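Side-chain contacts in IAA acetyltransferase (PDB 1Y9K), which probably transfers an acetyl group from acetyl-coenzyme A to an amino group, as expected of a GNAT-family N-acetyltransferase: residues I10-I15 with Y33-L38; I15-L20 with P25-I30; Y40-K43 with V48-V51; G50-L55 with L83-E88; I67-H72 with K76-K81. One frame throughout, in Å; residues are numbered along the deposited sequence.

Interaction 1 (I10-I15 with Y33-L38)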
# COMPACT_ATOMS: atom_id res chain seq x y z
N ILE A 10 -0.54 10.99 -10.13
CA ILE A 10 -1.01 12.29 -9.69
C ILE A 10 0.15 13.03 -9.04
O ILE A 10 1.06 12.39 -8.51
CB ILE A 10 -2.22 12.20 -8.72
CG1 ILE A 10 -1.91 11.29 -7.54
CG2 ILE A 10 -3.49 11.75 -9.47
CD1 ILE A 10 -2.47 11.79 -6.24
N PRO A 11 0.14 14.37 -9.10
CA PRO A 11 1.14 15.13 -8.34
C PRO A 11 0.86 15.08 -6.84
O PRO A 11 -0.29 14.87 -6.43
CB PRO A 11 0.97 16.55 -8.88
CG PRO A 11 -0.44 16.61 -9.34
CD PRO A 11 -0.78 15.26 -9.85
N LYS A 12 1.89 15.25 -6.02
CA LYS A 12 1.75 15.18 -4.56
C LYS A 12 0.82 16.25 -3.96
O LYS A 12 0.27 16.06 -2.88
CB LYS A 12 3.12 15.18 -3.88
CG LYS A 12 4.13 16.17 -4.42
CD LYS A 12 5.53 15.65 -4.12
CE LYS A 12 6.61 16.71 -4.40
NZ LYS A 12 7.99 16.08 -4.41
N GLU A 13 0.63 17.35 -4.69
CA GLU A 13 -0.25 18.44 -4.29
C GLU A 13 -1.73 18.08 -4.48
O GLU A 13 -2.61 18.87 -4.14
CB GLU A 13 0.06 19.72 -5.08
CG GLU A 13 1.52 20.18 -5.01
CD GLU A 13 2.42 19.56 -6.08
OE1 GLU A 13 1.91 18.76 -6.91
OE2 GLU A 13 3.63 19.86 -6.09
N ALA A 14 -1.99 16.90 -5.04
CA ALA A 14 -3.34 16.46 -5.37
C ALA A 14 -3.69 15.10 -4.79
O ALA A 14 -4.64 14.45 -5.24
CB ALA A 14 -3.54 16.46 -6.89
N ILE A 15 -2.94 14.67 -3.78
CA ILE A 15 -3.15 13.34 -3.18
C ILE A 15 -4.52 13.19 -2.51
O ILE A 15 -5.00 14.12 -1.85
CB ILE A 15 -2.00 12.95 -2.18
CG1 ILE A 15 -1.81 14.02 -1.10
CG2 ILE A 15 -0.70 12.69 -2.94
CD1 ILE A 15 -1.22 13.49 0.22
N TYR A 33 5.97 10.07 3.58
CA TYR A 33 6.27 9.38 2.32
C TYR A 33 5.71 9.97 1.01
O TYR A 33 6.22 9.65 -0.07
CB TYR A 33 5.96 7.89 2.41
CG TYR A 33 4.59 7.50 2.90
CD1 TYR A 33 3.50 7.45 2.03
CD2 TYR A 33 4.39 7.12 4.23
CE1 TYR A 33 2.24 7.04 2.47
CE2 TYR A 33 3.14 6.71 4.68
CZ TYR A 33 2.07 6.67 3.80
OH TYR A 33 0.84 6.28 4.25
N VAL A 34 4.68 10.80 1.08
CA VAL A 34 4.14 11.38 -0.15
C VAL A 34 5.10 12.42 -0.74
O VAL A 34 5.27 12.46 -1.96
CB VAL A 34 2.68 11.94 -0.01
CG1 VAL A 34 1.70 10.82 0.37
CG2 VAL A 34 2.61 13.08 0.99
N GLN A 35 5.74 13.21 0.12
CA GLN A 35 6.75 14.18 -0.29
C GLN A 35 7.87 13.53 -1.09
O GLN A 35 8.31 14.06 -2.12
CB GLN A 35 7.34 14.89 0.94
CG GLN A 35 7.95 16.29 0.68
CD GLN A 35 9.30 16.28 -0.07
OE1 GLN A 35 9.55 17.14 -0.94
NE2 GLN A 35 10.18 15.32 0.26
N ARG A 36 8.32 12.36 -0.62
CA ARG A 36 9.48 11.67 -1.19
C ARG A 36 9.13 10.66 -2.28
O ARG A 36 9.99 10.26 -3.06
CB ARG A 36 10.29 10.99 -0.08
CG ARG A 36 11.12 11.93 0.79
CD ARG A 36 11.93 11.14 1.83
NE ARG A 36 12.69 10.05 1.20
CZ ARG A 36 12.91 8.85 1.74
NH1 ARG A 36 12.44 8.54 2.95
NH2 ARG A 36 13.61 7.96 1.05
N GLY A 37 7.86 10.24 -2.33
CA GLY A 37 7.46 9.12 -3.20
C GLY A 37 6.55 9.44 -4.36
O GLY A 37 6.31 10.61 -4.68
N LEU A 38 6.03 8.39 -4.99
CA LEU A 38 5.24 8.51 -6.21
C LEU A 38 3.85 7.94 -5.97
O LEU A 38 3.71 6.77 -5.60
CB LEU A 38 5.91 7.77 -7.38
CG LEU A 38 7.41 7.96 -7.66
CD1 LEU A 38 7.97 6.82 -8.51
CD2 LEU A 38 7.68 9.30 -8.32
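Lys12 reaches across to the last turn of helix 27-36, where its NZ donates to the backbone O of Gln35 at 3.1 Å. The donor lies in the carbonyl plane, at a C=O...N angle of 150°. The first torsion of Lys12 (chi1 44°) tucks CG between backbone N and carbonyl carbon; beyond CG the chain is extended, so that CB, CD and CE run past the carbonyls of Val34 and Gln35 before NZ arrives. CD lies 3.9 Å from Val34 O. The Gln35 side chain starts away from the loop, bends at its second torsion and runs alongside the lysine in the same direction, its OE1 3.9 Å from Lys12 NZ. A positive charge beside carbonyls at the C-terminal end of a helix would be expected to suit the helix dipole. Beside this polar edge, the tip of Ile15 makes the apolar half of the contact: CD1 sits against both methyls of Val34, 3.9 Å from CG2 and 4.0 Å from CG1, the two side chains crossing at a slant. The contact therefore grades from a solvent-facing lysine to a small hydrophobic patch. It joins the loop between strand 6-10 and helix 17-23 to helix 27-36 just before the chain enters strand 38-43, whose Thr39 is touched by both Ile15 and Ile10.

Interaction 2 (I15-L20 with P25-I30)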
# COMPACT_ATOMS: atom_id res chain seq x y z
N ILE A 15 -2.94 14.67 -3.78
CA ILE A 15 -3.15 13.34 -3.18
C ILE A 15 -4.52 13.19 -2.51
O ILE A 15 -5.00 14.12 -1.85
CB ILE A 15 -2.00 12.95 -2.18
CG1 ILE A 15 -1.81 14.02 -1.10
CG2 ILE A 15 -0.70 12.69 -2.94
CD1 ILE A 15 -1.22 13.49 0.22
N PRO A 16 -5.18 12.03 -2.72
CA PRO A 16 -6.37 11.74 -1.93
C PRO A 16 -6.00 11.34 -0.50
O PRO A 16 -5.96 10.15 -0.18
CB PRO A 16 -7.02 10.57 -2.69
CG PRO A 16 -5.90 9.90 -3.40
CD PRO A 16 -4.86 10.95 -3.68
N LYS A 17 -5.73 12.34 0.34
CA LYS A 17 -5.50 12.14 1.78
C LYS A 17 -6.61 11.28 2.37
O LYS A 17 -6.36 10.39 3.18
CB LYS A 17 -5.47 13.49 2.50
CG LYS A 17 -4.08 13.98 2.88
CD LYS A 17 -4.14 15.43 3.35
CE LYS A 17 -2.93 15.80 4.21
NZ LYS A 17 -2.71 17.28 4.19
N SER A 18 -7.83 11.59 1.94
CA SER A 18 -9.05 10.86 2.23
C SER A 18 -8.90 9.34 2.18
O SER A 18 -9.10 8.65 3.18
CB SER A 18 -10.13 11.32 1.23
OG SER A 18 -9.56 11.77 -0.00
N LEU A 19 -8.51 8.84 1.01
CA LEU A 19 -8.36 7.40 0.81
C LEU A 19 -7.09 6.83 1.44
O LEU A 19 -7.08 5.69 1.91
CB LEU A 19 -8.40 7.11 -0.69
CG LEU A 19 -8.97 5.80 -1.20
CD1 LEU A 19 -10.35 5.53 -0.62
CD2 LEU A 19 -9.04 5.93 -2.70
N LEU A 20 -6.03 7.64 1.48
CA LEU A 20 -4.78 7.26 2.13
C LEU A 20 -4.94 7.04 3.65
O LEU A 20 -4.22 6.23 4.25
CB LEU A 20 -3.69 8.30 1.86
CG LEU A 20 -3.16 8.33 0.41
CD1 LEU A 20 -2.43 9.64 0.12
CD2 LEU A 20 -2.27 7.13 0.12
N PRO A 25 -3.82 5.73 9.34
CA PRO A 25 -4.61 6.64 10.19
C PRO A 25 -3.98 7.99 10.52
O PRO A 25 -4.68 8.88 10.99
CB PRO A 25 -4.81 5.83 11.49
CG PRO A 25 -4.62 4.42 11.09
CD PRO A 25 -3.57 4.45 10.03
N SER A 26 -2.69 8.16 10.27
CA SER A 26 -2.02 9.40 10.64
C SER A 26 -1.66 10.26 9.41
O SER A 26 -1.04 9.78 8.45
CB SER A 26 -0.79 9.11 11.51
OG SER A 26 0.23 10.07 11.31
N GLU A 27 -2.06 11.53 9.46
CA GLU A 27 -1.76 12.47 8.39
C GLU A 27 -0.29 12.88 8.36
O GLU A 27 0.25 13.22 7.30
CB GLU A 27 -2.64 13.71 8.51
CG GLU A 27 -4.01 13.53 7.86
CD GLU A 27 -4.81 14.83 7.76
OE1 GLU A 27 -4.23 15.88 7.37
OE2 GLU A 27 -6.02 14.79 8.05
N ARG A 28 0.36 12.83 9.52
CA ARG A 28 1.78 13.12 9.60
C ARG A 28 2.64 12.00 8.99
O ARG A 28 3.64 12.30 8.34
CB ARG A 28 2.21 13.40 11.05
CG ARG A 28 3.34 14.43 11.14
CD ARG A 28 3.13 15.39 12.32
NE ARG A 28 3.43 14.77 13.61
CZ ARG A 28 3.16 15.31 14.80
NH1 ARG A 28 2.58 16.50 14.89
NH2 ARG A 28 3.48 14.66 15.91
N GLN A 29 2.23 10.74 9.19
CA GLN A 29 2.87 9.57 8.55
C GLN A 29 2.79 9.71 7.04
O GLN A 29 3.81 9.67 6.36
CB GLN A 29 2.16 8.26 8.92
CG GLN A 29 2.02 7.93 10.38
CD GLN A 29 3.27 7.35 10.98
OE1 GLN A 29 3.80 7.88 11.95
NE2 GLN A 29 3.74 6.24 10.41
N ILE A 30 1.57 9.85 6.54
CA ILE A 30 1.29 10.02 5.11
C ILE A 30 2.19 11.10 4.50
O ILE A 30 2.78 10.89 3.44
CB ILE A 30 -0.22 10.31 4.87
CG1 ILE A 30 -1.07 9.10 5.26
CG2 ILE A 30 -0.49 10.72 3.41
CD1 ILE A 30 -2.54 9.42 5.44
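The paired helices that follow the first strand of the GNAT fold meet here, helix 17-23 lying against the start of helix 27-36 through Leu20 and Ile30 inside and Lys17 and Glu27 outside. Ile30 points toward helix 17-23: CD1 packs 3.9 Å from Leu20 CB and also rests 3.8 Å from Leu20 O, while its other branch, CG2, touches Leu20 CD1 at 4.0 Å. CG1 of Ile30 stands beside its backbone N (chi1 -66°) and CG2 beside its carbonyl carbon, which spreads the two branches over different parts of the leucine. Ile15 CD1 adds a looser touch on Ile30 CG2. Toward solvent, the extended chains of Lys17 and Glu27 cross at about a right angle. Lys17 CE comes within 3.4 Å of Glu27 OE1, nearer than NZ at 3.8 Å, and the salt bridge is accordingly long, with the aliphatic part of the lysine doing much of the touching. The second helix has its own N-cap, since Ser26 OG accepts from Gln29 N at 3.0 Å in a nearly straight bond (166°). Leu20 O also takes a hydrogen bond from Asn66 ND2. Helix 17-23 rests on the sheet: Leu20 packs on Val51 and Val53 of strand 48-56, and Pro16, just before the helix, on Val41 of strand 38-43.

Interaction 3 (Y40-K43 with V48-V51)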
# COMPACT_ATOMS: atom_id res chain seq x y z
N TYR A 40 -0.00 7.00 -7.27
CA TYR A 40 -0.87 6.66 -8.39
C TYR A 40 -2.29 6.44 -7.88
O TYR A 40 -2.48 5.86 -6.82
CB TYR A 40 -0.35 5.42 -9.12
CG TYR A 40 1.07 5.58 -9.64
CD1 TYR A 40 2.15 5.61 -8.75
CD2 TYR A 40 1.33 5.69 -11.00
CE1 TYR A 40 3.46 5.76 -9.20
CE2 TYR A 40 2.64 5.85 -11.47
CZ TYR A 40 3.70 5.89 -10.55
OH TYR A 40 5.00 6.05 -10.99
N VAL A 41 -3.28 6.93 -8.62
CA VAL A 41 -4.68 6.72 -8.22
C VAL A 41 -5.46 5.85 -9.21
O VAL A 41 -5.15 5.82 -10.39
CB VAL A 41 -5.43 8.04 -7.92
CG1 VAL A 41 -4.75 8.80 -6.79
CG2 VAL A 41 -5.57 8.92 -9.18
N ALA A 42 -6.47 5.15 -8.70
CA ALA A 42 -7.42 4.42 -9.53
C ALA A 42 -8.74 5.20 -9.60
O ALA A 42 -9.25 5.66 -8.57
CB ALA A 42 -7.65 3.02 -8.97
N LYS A 43 -9.27 5.34 -10.81
CA LYS A 43 -10.55 6.03 -11.02
C LYS A 43 -11.58 5.12 -11.67
O LYS A 43 -11.25 4.37 -12.58
CB LYS A 43 -10.35 7.28 -11.88
CG LYS A 43 -9.23 8.18 -11.43
CD LYS A 43 -9.28 9.53 -12.11
CE LYS A 43 -8.05 10.34 -11.75
NZ LYS A 43 -8.28 11.80 -11.86
N VAL A 48 -12.14 8.99 -7.76
CA VAL A 48 -10.96 8.27 -7.26
C VAL A 48 -11.34 7.27 -6.15
O VAL A 48 -11.80 7.65 -5.07
CB VAL A 48 -9.89 9.25 -6.74
CG1 VAL A 48 -8.75 8.49 -6.02
CG2 VAL A 48 -9.34 10.09 -7.89
N ILE A 49 -11.12 5.98 -6.44
CA ILE A 49 -11.57 4.89 -5.57
C ILE A 49 -10.44 3.94 -5.10
O ILE A 49 -10.68 2.99 -4.35
CB ILE A 49 -12.74 4.09 -6.24
CG1 ILE A 49 -12.43 3.74 -7.70
CG2 ILE A 49 -14.04 4.87 -6.17
CD1 ILE A 49 -11.35 2.69 -7.91
N GLY A 50 -9.23 4.21 -5.56
CA GLY A 50 -8.05 3.44 -5.20
C GLY A 50 -6.81 4.31 -5.25
O GLY A 50 -6.79 5.35 -5.92
N VAL A 51 -5.78 3.90 -4.52
CA VAL A 51 -4.53 4.64 -4.50
C VAL A 51 -3.41 3.70 -4.09
O VAL A 51 -3.66 2.66 -3.47
CB VAL A 51 -4.62 5.88 -3.56
CG1 VAL A 51 -4.90 5.47 -2.10
CG2 VAL A 51 -3.38 6.76 -3.68
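Val41 and Val48 meet at about a right angle on one face of a beta hairpin, strands 38-43 and 48-56, whose pairing is interrupted by a classic bulge. Val41 CB lies 3.9 Å from Val48 CG1. Val41 CG1 also touches Val51 CG2 at 4.0 Å, the side chains of this non-hydrogen-bonded pair meeting at a slant, so one valine of strand 38-43 touches two of strand 48-56. Val48 has its methyls divided: CG1, anti to the backbone N (chi1 172°), serves Val41, whereas CG2 meets the extended chain of Lys43, which passes it at a slant, 4.0 Å from its CG and nearly as close to its CE. Lys43 thus lends its aliphatic part to the valine face, and NZ continues to a long, weak ion pair with Glu8. The opposite face carries Ala42, whose CB is set over the backbone of Gly50, 3.8 Å from CA. Ile49 curls back there: CG1 is held between backbone N and carbonyl carbon (chi1 47°), and CD1 reaches the methyl of Ala42 at 3.9 Å. This face looks toward helix 78-92, with Leu82 on Ala42 and Ile78 on Ile49. In the bulge itself Ile49 and Gly50 both stand opposite Ala42, shifting the register by one residue. Ala42 N gives a straight bond to Gly50 O, whereas Ala42 O serves two donors: Ile49 N at 2.9 Å and, weakly, Gly50 N at 3.3 Å.

Interaction 4 (G50-L55 with L83-E88)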
# COMPACT_ATOMS: atom_id res chain seq x y z
N GLY A 50 -9.23 4.21 -5.56
CA GLY A 50 -8.05 3.44 -5.20
C GLY A 50 -6.81 4.31 -5.25
O GLY A 50 -6.79 5.35 -5.92
N VAL A 51 -5.78 3.90 -4.52
CA VAL A 51 -4.53 4.64 -4.50
C VAL A 51 -3.41 3.70 -4.09
O VAL A 51 -3.66 2.66 -3.47
CB VAL A 51 -4.62 5.88 -3.56
CG1 VAL A 51 -4.90 5.47 -2.10
CG2 VAL A 51 -3.38 6.76 -3.68
N TYR A 52 -2.18 4.05 -4.49
CA TYR A 52 -0.96 3.50 -3.90
C TYR A 52 0.19 4.51 -3.98
O TYR A 52 0.21 5.38 -4.86
CB TYR A 52 -0.59 2.14 -4.51
CG TYR A 52 0.01 2.17 -5.91
CD1 TYR A 52 1.36 2.48 -6.11
CD2 TYR A 52 -0.76 1.84 -7.03
CE1 TYR A 52 1.92 2.48 -7.40
CE2 TYR A 52 -0.21 1.83 -8.32
CZ TYR A 52 1.13 2.16 -8.48
OH TYR A 52 1.68 2.17 -9.74
N VAL A 53 1.13 4.42 -3.04
CA VAL A 53 2.31 5.26 -3.00
C VAL A 53 3.53 4.34 -3.01
O VAL A 53 3.65 3.43 -2.18
CB VAL A 53 2.34 6.17 -1.72
CG1 VAL A 53 3.57 7.07 -1.69
CG2 VAL A 53 1.09 7.02 -1.64
N LEU A 54 4.41 4.58 -3.99
CA LEU A 54 5.71 3.91 -4.09
C LEU A 54 6.79 4.80 -3.53
O LEU A 54 6.82 6.00 -3.81
CB LEU A 54 6.02 3.58 -5.55
CG LEU A 54 5.29 2.37 -6.12
CD1 LEU A 54 5.65 2.17 -7.57
CD2 LEU A 54 5.62 1.12 -5.31
N LEU A 55 7.67 4.24 -2.71
CA LEU A 55 8.84 4.96 -2.22
C LEU A 55 10.10 4.17 -2.53
O LEU A 55 10.14 2.96 -2.32
CB LEU A 55 8.72 5.22 -0.72
CG LEU A 55 9.79 6.05 -0.01
CD1 LEU A 55 9.76 7.50 -0.47
CD2 LEU A 55 9.64 5.96 1.51
N LEU A 83 -1.97 -3.39 -7.52
CA LEU A 83 -0.78 -4.15 -7.17
C LEU A 83 -0.00 -4.53 -8.43
O LEU A 83 1.20 -4.27 -8.51
CB LEU A 83 -1.18 -5.39 -6.37
CG LEU A 83 -0.45 -5.78 -5.09
CD1 LEU A 83 -0.07 -4.57 -4.22
CD2 LEU A 83 -1.33 -6.74 -4.32
N ARG A 84 -0.69 -5.14 -9.40
CA ARG A 84 -0.14 -5.37 -10.74
C ARG A 84 0.54 -4.10 -11.28
O ARG A 84 1.67 -4.17 -11.77
CB ARG A 84 -1.23 -5.83 -11.73
CG ARG A 84 -1.81 -7.24 -11.50
CD ARG A 84 -2.47 -7.82 -12.78
NE ARG A 84 -3.86 -7.39 -13.01
CZ ARG A 84 -4.24 -6.30 -13.70
NH1 ARG A 84 -5.53 -6.03 -13.85
NH2 ARG A 84 -3.34 -5.48 -14.23
N HIS A 85 -0.15 -2.96 -11.15
CA HIS A 85 0.35 -1.67 -11.64
C HIS A 85 1.59 -1.18 -10.89
O HIS A 85 2.51 -0.63 -11.50
CB HIS A 85 -0.76 -0.61 -11.59
CG HIS A 85 -0.46 0.64 -12.37
ND1 HIS A 85 0.47 1.57 -11.96
CD2 HIS A 85 -1.01 1.13 -13.51
CE1 HIS A 85 0.50 2.58 -12.82
NE2 HIS A 85 -0.39 2.34 -13.76
N ALA A 86 1.60 -1.35 -9.56
CA ALA A 86 2.78 -1.05 -8.75
C ALA A 86 4.01 -1.84 -9.20
O ALA A 86 5.10 -1.27 -9.36
CB ALA A 86 2.49 -1.28 -7.27
N VAL A 87 3.82 -3.15 -9.42
CA VAL A 87 4.88 -4.06 -9.89
C VAL A 87 5.45 -3.57 -11.23
O VAL A 87 6.68 -3.45 -11.38
CB VAL A 87 4.38 -5.53 -10.03
CG1 VAL A 87 5.41 -6.42 -10.73
CG2 VAL A 87 3.99 -6.12 -8.66
N GLU A 88 4.56 -3.28 -12.18
CA GLU A 88 4.95 -2.79 -13.51
C GLU A 88 5.65 -1.44 -13.46
O GLU A 88 6.61 -1.21 -14.18
CB GLU A 88 3.75 -2.76 -14.47
CG GLU A 88 3.30 -4.14 -14.95
CD GLU A 88 4.47 -5.05 -15.33
OE1 GLU A 88 5.17 -4.73 -16.33
OE2 GLU A 88 4.70 -6.07 -14.63
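Tyr52 leaves strand 48-56 toward helix 78-92, where its ring meets Ala86 and its hydroxyl meets His85. At the root, CB lies close to Ile67 CB of the neighbouring strand 61-69. CG is held between backbone N and carbonyl carbon (chi1 75°), which swings the ring out from the sheet to the helix. Along one side of the ring CD1 and then CE1 pass under the methyl of Ala86, with CE1 3.8 Å from CB; this methyl stands 3.9 Å from the ring centroid and 16° off the normal, a CH-pi contact. CZ rests on Ala86 CA at 3.6 Å, and CE2 on the far side approaches His85 ND1 at 3.7 Å. The tip, OH, is hydrogen-bonded to ND1 at 2.6 Å, either group being a possible donor. The bond runs near the plane of both rings, which are inclined at 55° to each other. Thr89 OG1 is a second partner of the hydroxyl, fixing it from the next helical turn, and the ring of Tyr40 lies nearly parallel and displaced on the side opposite Ala86. Leu54 completes the patch, its CD1 3.9 Å from Ala86 O. Helix and strand axes approach to 9.6 Å, the usual spacing of alpha/beta layer packing, here in the GNAT fold, where the helix after the fourth strand covers one sheet face.

Interaction 5 (I67-H72 with K76-K81)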
# COMPACT_ATOMS: atom_id res chain seq x y z
N ILE A 67 -1.44 1.50 0.28
CA ILE A 67 -2.34 1.05 -0.78
C ILE A 67 -3.75 1.00 -0.18
O ILE A 67 -3.94 0.48 0.91
CB ILE A 67 -1.87 -0.29 -1.42
CG1 ILE A 67 -2.83 -0.74 -2.52
CG2 ILE A 67 -1.64 -1.38 -0.37
CD1 ILE A 67 -2.19 -1.66 -3.55
N ALA A 68 -4.72 1.58 -0.88
CA ALA A 68 -6.08 1.71 -0.34
C ALA A 68 -7.10 1.66 -1.45
O ALA A 68 -6.87 2.20 -2.54
CB ALA A 68 -6.23 3.01 0.47
N VAL A 69 -8.22 1.01 -1.15
CA VAL A 69 -9.38 0.91 -2.02
C VAL A 69 -10.58 1.41 -1.21
O VAL A 69 -10.66 1.18 -0.00
CB VAL A 69 -9.59 -0.55 -2.50
CG1 VAL A 69 -10.89 -0.71 -3.29
CG2 VAL A 69 -8.39 -1.02 -3.36
N ALA A 70 -11.50 2.12 -1.87
CA ALA A 70 -12.72 2.60 -1.24
C ALA A 70 -13.44 1.43 -0.59
O ALA A 70 -13.53 0.36 -1.18
CB ALA A 70 -13.62 3.32 -2.26
N GLU A 71 -13.92 1.66 0.64
CA GLU A 71 -14.54 0.61 1.47
C GLU A 71 -15.64 -0.16 0.74
O GLU A 71 -15.66 -1.39 0.76
CB GLU A 71 -15.08 1.18 2.78
CG GLU A 71 -14.01 1.47 3.85
CD GLU A 71 -14.48 2.49 4.92
OE1 GLU A 71 -14.85 3.65 4.56
OE2 GLU A 71 -14.47 2.12 6.12
N HIS A 72 -16.55 0.57 0.09
CA HIS A 72 -17.71 -0.03 -0.58
C HIS A 72 -17.35 -0.83 -1.84
O HIS A 72 -18.18 -1.58 -2.37
CB HIS A 72 -18.76 1.04 -0.89
CG HIS A 72 -18.36 1.99 -1.97
ND1 HIS A 72 -17.37 2.93 -1.80
CD2 HIS A 72 -18.84 2.17 -3.22
CE1 HIS A 72 -17.24 3.64 -2.91
NE2 HIS A 72 -18.12 3.20 -3.79
N LYS A 76 -13.34 -6.50 -5.08
CA LYS A 76 -13.88 -6.48 -6.44
C LYS A 76 -12.78 -6.60 -7.49
O LYS A 76 -13.05 -6.61 -8.70
CB LYS A 76 -14.75 -5.24 -6.68
CG LYS A 76 -16.12 -5.34 -6.03
CD LYS A 76 -16.90 -4.03 -6.12
CE LYS A 76 -18.06 -4.02 -5.12
NZ LYS A 76 -19.26 -4.77 -5.59
N GLY A 77 -11.53 -6.70 -7.02
CA GLY A 77 -10.38 -6.95 -7.89
C GLY A 77 -9.54 -5.71 -8.11
O GLY A 77 -8.59 -5.74 -8.89
N ILE A 78 -9.89 -4.63 -7.42
CA ILE A 78 -9.22 -3.34 -7.58
C ILE A 78 -7.85 -3.31 -6.88
O ILE A 78 -6.89 -2.72 -7.40
CB ILE A 78 -10.14 -2.15 -7.15
CG1 ILE A 78 -11.44 -2.18 -7.95
CG2 ILE A 78 -9.45 -0.80 -7.35
CD1 ILE A 78 -12.59 -1.41 -7.33
N GLY A 79 -7.74 -3.99 -5.74
CA GLY A 79 -6.47 -4.18 -5.04
C GLY A 79 -5.49 -4.93 -5.92
O GLY A 79 -4.39 -4.46 -6.18
N LYS A 80 -5.92 -6.11 -6.39
CA LYS A 80 -5.26 -6.86 -7.46
C LYS A 80 -4.69 -5.95 -8.56
O LYS A 80 -3.50 -6.03 -8.87
CB LYS A 80 -6.26 -7.82 -8.10
CG LYS A 80 -6.14 -9.27 -7.70
CD LYS A 80 -5.72 -10.14 -8.89
CE LYS A 80 -4.22 -10.04 -9.19
NZ LYS A 80 -3.88 -10.62 -10.54
N LYS A 81 -5.55 -5.10 -9.12
CA LYS A 81 -5.18 -4.19 -10.22
C LYS A 81 -4.13 -3.15 -9.85
O LYS A 81 -3.19 -2.94 -10.61
CB LYS A 81 -6.43 -3.50 -10.78
CG LYS A 81 -7.15 -4.33 -11.83
CD LYS A 81 -8.64 -4.04 -11.88
CE LYS A 81 -9.33 -4.87 -12.96
NZ LYS A 81 -10.68 -5.34 -12.53
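The first torsions of Val69 and Ile78 turn their branches to each other. In Val69 (chi1 173°) CG1 stands opposite the backbone N and CG2 opposite the carbonyl carbon, presenting both methyls to the helix start. In Ile78 (chi1 -57°) CG2 is the branch opposite the backbone N and leans back at the valine. Val69 CG2 touches Ile78 CG2 at 4.1 Å, and Val69 CG1 lies 4.2 Å from Ile78 CB, the two side chains crossing aslant. Val69 CG2 also settles on bare backbone, 3.9 Å from Gly79 N and 4.1 Å from Gly79 CA, a place where the residue has no side chain of its own. Ile67 follows from farther along the strand, with CD1 4.4 Å from Gly79 O. At the outer end Lys76 sends its CE to within 3.7 Å of His72 O; its chain runs extended as far as CE, the methylene that makes this touch, and bends only at the last torsion, which turns NZ. Gly77, with its positive phi of 105°, turns the chain into the helix as N-cap residue, and Lys81 N closes the first turn on Gly77 O at 3.1 Å. Val69 O receives a bond from Gln74 NE2, tying the connecting loop to the end of strand 61-69. Gln74, Gly77 and Gly79 fit the Gln-x-x-Gly-x-Gly signature of GNAT enzymes, the strand-loop-helix element that in relatives binds the pyrophosphate of acetyl-coenzyme A and probably does so here.

How the interactions relate
The five contacts lie in or against the antiparallel part of the sheet, strands 38-43, 48-56 and 61-69. Interactions 1 and 2 share Ile15 and helix 27-36, with interaction 2 nested inside the loop that interaction 1 closes; their helical layer lies on one face of strands 38-43 and 48-56. Interaction 3 is the hairpin of those strands, and interactions 4 and 5 bring helix 78-92 to the opposite face, interaction 5 being nested within interaction 4. Interactions 3 and 5 have centres only 9 Å apart, whereas the centres of interactions 1 and 5 are 19 Å apart. Interaction 5 alone lies at the probable cofactor-binding loop; the others pack helices on the two faces of the sheet or pair its strands.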